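Local coordinates for protein glycerol Dehydrogenase (Unidentified, PDB 5XN8) that probably catalyses the NAD-dependent oxidation of glycerol to dihydroxyacetone, letting microorganisms use glycerol as a carbon source without oxygen, at residues V162-S167 with H268-E273. Numbering follows the deposited sequence.
Sequences VRLLVS and HLYHGE. With ZN (zinc ion), chain E.
The guanidinium of R163 lies flat over one face of the Y270 ring, the planes 12° apart and R163 CZ 3.8 Å from the ring centroid, a stacked cation-pi pair for which tyrosine offers a broad aromatic face. S167 CB sits at the edge of that ring, near its plane. At the guanidinium edge the nearly coplanar carboxylate of E273 is gripped side-on, its two oxygens matching two nitrogens: R163 NE reaches E273 OE2 at 3.0 Å, while R163 NH2 gives an almost straight bond to the syn lone pair of E273 OE1. R163 NH2 also hydrogen-bonds H268 O, which is tilted from the guanidinium plane. With CG anti to the backbone N (chi1 -166°), the extended arginine carries its flat cation over Y270 and to the carboxylate. E273 OE1 also accepts from N of the N-cap residue Y270, from above the carboxylate plane, so one glutamate both caps its own helix start and holds R163. In this iron-containing alcohol dehydrogenase fold, helix 271-285 begins with H271, whose NE2 binds the zinc ion with D171 and H254; D171 lies further along helix 162-185. Apolar L164 packs CD2 against Y270 CE2 at 3.6 Å. G272, lacking a side chain, lets its CA approach S167 O to 3.3 Å in a CA-H...O contact. S167, small enough to fit here, weakly accepts from E273 N through OG, and a water joins S167 OG to G272 N.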
ATOM      1  N   VAL A 162     -21.753 -34.847   1.394  1.00 31.07           N
ATOM      2  CA  VAL A 162     -21.118 -33.522   1.315  1.00 29.48           C
ATOM      3  C   VAL A 162     -22.006 -32.417   1.873  1.00 29.24           C
ATOM      4  O   VAL A 162     -21.507 -31.487   2.505  1.00 31.10           O
ATOM      5  CB  VAL A 162     -20.659 -33.168  -0.124  1.00 29.24           C
ATOM      6  CG1 VAL A 162     -21.812 -32.983  -1.115  1.00 28.81           C
ATOM      7  CG2 VAL A 162     -19.727 -31.949  -0.123  1.00 29.54           C
ATOM      8  N   ARG A 163     -23.307 -32.534   1.630  1.00 27.75           N
ATOM      9  CA  ARG A 163     -24.317 -31.580   2.116  1.00 27.64           C
ATOM     10  C   ARG A 163     -24.236 -31.297   3.620  1.00 28.67           C
ATOM     11  O   ARG A 163     -24.472 -30.162   4.060  1.00 29.50           O
ATOM     12  CB  ARG A 163     -25.731 -32.071   1.761  1.00 27.77           C
ATOM     13  CG  ARG A 163     -26.823 -31.019   1.920  1.00 27.56           C
ATOM     14  CD  ARG A 163     -28.226 -31.612   1.827  1.00 27.37           C
ATOM     15  NE  ARG A 163     -29.197 -30.703   2.437  1.00 27.24           N
ATOM     16  CZ  ARG A 163     -30.497 -30.936   2.590  1.00 27.18           C
ATOM     17  NH1 ARG A 163     -31.047 -32.078   2.166  1.00 27.54           N
ATOM     18  NH2 ARG A 163     -31.258 -30.009   3.176  1.00 27.12           N
ATOM     19  N   LEU A 164     -23.921 -32.321   4.405  1.00 28.95           N
ATOM     20  CA  LEU A 164     -23.793 -32.170   5.855  1.00 28.85           C
ATOM     21  C   LEU A 164     -22.593 -31.299   6.252  1.00 28.03           C
ATOM     22  O   LEU A 164     -22.714 -30.442   7.122  1.00 27.63           O
ATOM     23  CB  LEU A 164     -23.734 -33.538   6.533  1.00 28.92           C
ATOM     24  CG  LEU A 164     -25.057 -34.316   6.455  1.00 29.56           C
ATOM     25  CD1 LEU A 164     -24.820 -35.821   6.535  1.00 29.95           C
ATOM     26  CD2 LEU A 164     -26.026 -33.855   7.539  1.00 28.85           C
ATOM     27  N   LEU A 165     -21.454 -31.506   5.604  1.00 28.07           N
ATOM     28  CA  LEU A 165     -20.271 -30.659   5.828  1.00 26.99           C
ATOM     29  C   LEU A 165     -20.515 -29.199   5.422  1.00 25.62           C
ATOM     30  O   LEU A 165     -20.029 -28.278   6.090  1.00 24.16           O
ATOM     31  CB  LEU A 165     -19.070 -31.202   5.054  1.00 27.44           C
ATOM     32  CG  LEU A 165     -17.752 -30.455   5.281  1.00 28.40           C
ATOM     33  CD1 LEU A 165     -17.170 -30.769   6.654  1.00 29.75           C
ATOM     34  CD2 LEU A 165     -16.759 -30.781   4.186  1.00 28.83           C
ATOM     35  N   VAL A 166     -21.249 -29.001   4.327  1.00 24.37           N
ATOM     36  CA  VAL A 166     -21.641 -27.662   3.863  1.00 23.96           C
ATOM     37  C   VAL A 166     -22.599 -26.988   4.843  1.00 23.59           C
ATOM     38  O   VAL A 166     -22.465 -25.792   5.111  1.00 24.63           O
ATOM     39  CB  VAL A 166     -22.254 -27.698   2.436  1.00 23.97           C
ATOM     40  CG1 VAL A 166     -22.849 -26.350   2.035  1.00 23.86           C
ATOM     41  CG2 VAL A 166     -21.201 -28.125   1.431  1.00 24.78           C
ATOM     42  N   SER A 167     -23.560 -27.737   5.374  1.00 23.97           N
ATOM     43  CA  SER A 167     -24.440 -27.201   6.421  1.00 23.60           C
ATOM     44  C   SER A 167     -23.645 -26.808   7.658  1.00 24.13           C
ATOM     45  O   SER A 167     -23.960 -25.811   8.309  1.00 23.91           O
ATOM     46  CB  SER A 167     -25.533 -28.198   6.791  1.00 23.38           C
ATOM     47  OG  SER A 167     -26.522 -27.572   7.590  1.00 22.00           O
ATOM     48  N   HIS A 268     -37.443 -29.313   5.637  1.00 34.33           N
ATOM     49  CA  HIS A 268     -36.467 -30.096   4.861  1.00 34.04           C
ATOM     50  C   HIS A 268     -35.008 -29.571   4.929  1.00 31.14           C
ATOM     51  O   HIS A 268     -34.075 -30.289   4.556  1.00 30.74           O
ATOM     52  CB  HIS A 268     -36.934 -30.272   3.405  1.00 35.43           C
ATOM     53  CG  HIS A 268     -36.734 -29.068   2.533  1.00 36.95           C
ATOM     54  ND1 HIS A 268     -37.427 -27.892   2.715  1.00 36.65           N
ATOM     55  CD2 HIS A 268     -35.957 -28.880   1.437  1.00 38.34           C
ATOM     56  CE1 HIS A 268     -37.072 -27.023   1.782  1.00 38.02           C
ATOM     57  NE2 HIS A 268     -36.181 -27.599   0.994  1.00 37.30           N
ATOM     58  N   LEU A 269     -34.815 -28.341   5.403  1.00 29.31           N
ATOM     59  CA  LEU A 269     -33.481 -27.747   5.507  1.00 28.08           C
ATOM     60  C   LEU A 269     -32.803 -28.085   6.818  1.00 26.08           C
ATOM     61  O   LEU A 269     -33.451 -28.154   7.854  1.00 26.03           O
ATOM     62  CB  LEU A 269     -33.552 -26.222   5.404  1.00 27.93           C
ATOM     63  CG  LEU A 269     -33.973 -25.577   4.094  1.00 27.96           C
ATOM     64  CD1 LEU A 269     -33.868 -24.064   4.246  1.00 27.93           C
ATOM     65  CD2 LEU A 269     -33.111 -26.064   2.938  1.00 28.18           C
ATOM     66  N   TYR A 270     -31.485 -28.259   6.766  1.00 25.00           N
ATOM     67  CA  TYR A 270     -30.709 -28.538   7.971  1.00 23.51           C
ATOM     68  C   TYR A 270     -30.447 -27.255   8.755  1.00 23.21           C
ATOM     69  O   TYR A 270     -30.504 -26.158   8.210  1.00 23.99           O
ATOM     70  CB  TYR A 270     -29.383 -29.224   7.633  1.00 22.08           C
ATOM     71  CG  TYR A 270     -29.452 -30.533   6.863  1.00 21.74           C
ATOM     72  CD1 TYR A 270     -30.584 -31.362   6.883  1.00 21.96           C
ATOM     73  CD2 TYR A 270     -28.345 -30.965   6.129  1.00 21.40           C
ATOM     74  CE1 TYR A 270     -30.605 -32.558   6.167  1.00 21.93           C
ATOM     75  CE2 TYR A 270     -28.358 -32.154   5.422  1.00 21.37           C
ATOM     76  CZ  TYR A 270     -29.487 -32.947   5.443  1.00 21.94           C
ATOM     77  OH  TYR A 270     -29.475 -34.127   4.720  1.00 22.19           O
ATOM     78  N   HIS A 271     -30.137 -27.424  10.031  1.00 23.05           N
ATOM     79  CA  HIS A 271     -29.863 -26.330  10.975  1.00 22.70           C
ATOM     80  C   HIS A 271     -28.966 -25.225  10.403  1.00 22.38           C
ATOM     81  O   HIS A 271     -29.332 -24.041  10.409  1.00 22.65           O
ATOM     82  CB  HIS A 271     -29.218 -26.927  12.238  1.00 22.85           C
ATOM     83  CG  HIS A 271     -28.873 -25.923  13.292  1.00 23.26           C
ATOM     84  ND1 HIS A 271     -29.820 -25.286  14.064  1.00 23.73           N
ATOM     85  CD2 HIS A 271     -27.672 -25.459  13.714  1.00 22.93           C
ATOM     86  CE1 HIS A 271     -29.218 -24.467  14.909  1.00 23.87           C
ATOM     87  NE2 HIS A 271     -27.914 -24.552  14.717  1.00 23.03           N
ATOM     88  N   GLY A 272     -27.803 -25.617   9.898  1.00 21.39           N
ATOM     89  CA  GLY A 272     -26.811 -24.663   9.439  1.00 21.37           C
ATOM     90  C   GLY A 272     -27.122 -23.942   8.142  1.00 21.20           C
ATOM     91  O   GLY A 272     -26.656 -22.828   7.921  1.00 20.20           O
ATOM     92  N   GLU A 273     -27.921 -24.578   7.291  1.00 22.13           N
ATOM     93  CA  GLU A 273     -28.387 -23.959   6.045  1.00 22.27           C
ATOM     94  C   GLU A 273     -29.290 -22.758   6.330  1.00 22.45           C
ATOM     95  O   GLU A 273     -29.142 -21.705   5.713  1.00 22.79           O
ATOM     96  CB  GLU A 273     -29.137 -24.979   5.191  1.00 22.33           C
ATOM     97  CG  GLU A 273     -28.263 -26.121   4.689  1.00 22.49           C
ATOM     98  CD  GLU A 273     -29.060 -27.207   3.984  1.00 23.11           C
ATOM     99  OE1 GLU A 273     -30.240 -27.395   4.334  1.00 23.13           O
ATOM    100  OE2 GLU A 273     -28.503 -27.887   3.071  1.00 23.33           O
TER
HETATM  101 ZN    ZN E 401     -26.088 -23.389  15.258  1.00 32.56          ZN
HETATM  102  O   HOH W   1     -25.617 -28.017   2.296  1.00 30.78           O
HETATM  103  O   HOH W   2     -26.522 -28.354  10.292  1.00  9.69           O
HETATM  104  O   HOH W   3     -27.113 -23.450  17.136  1.00 23.56           O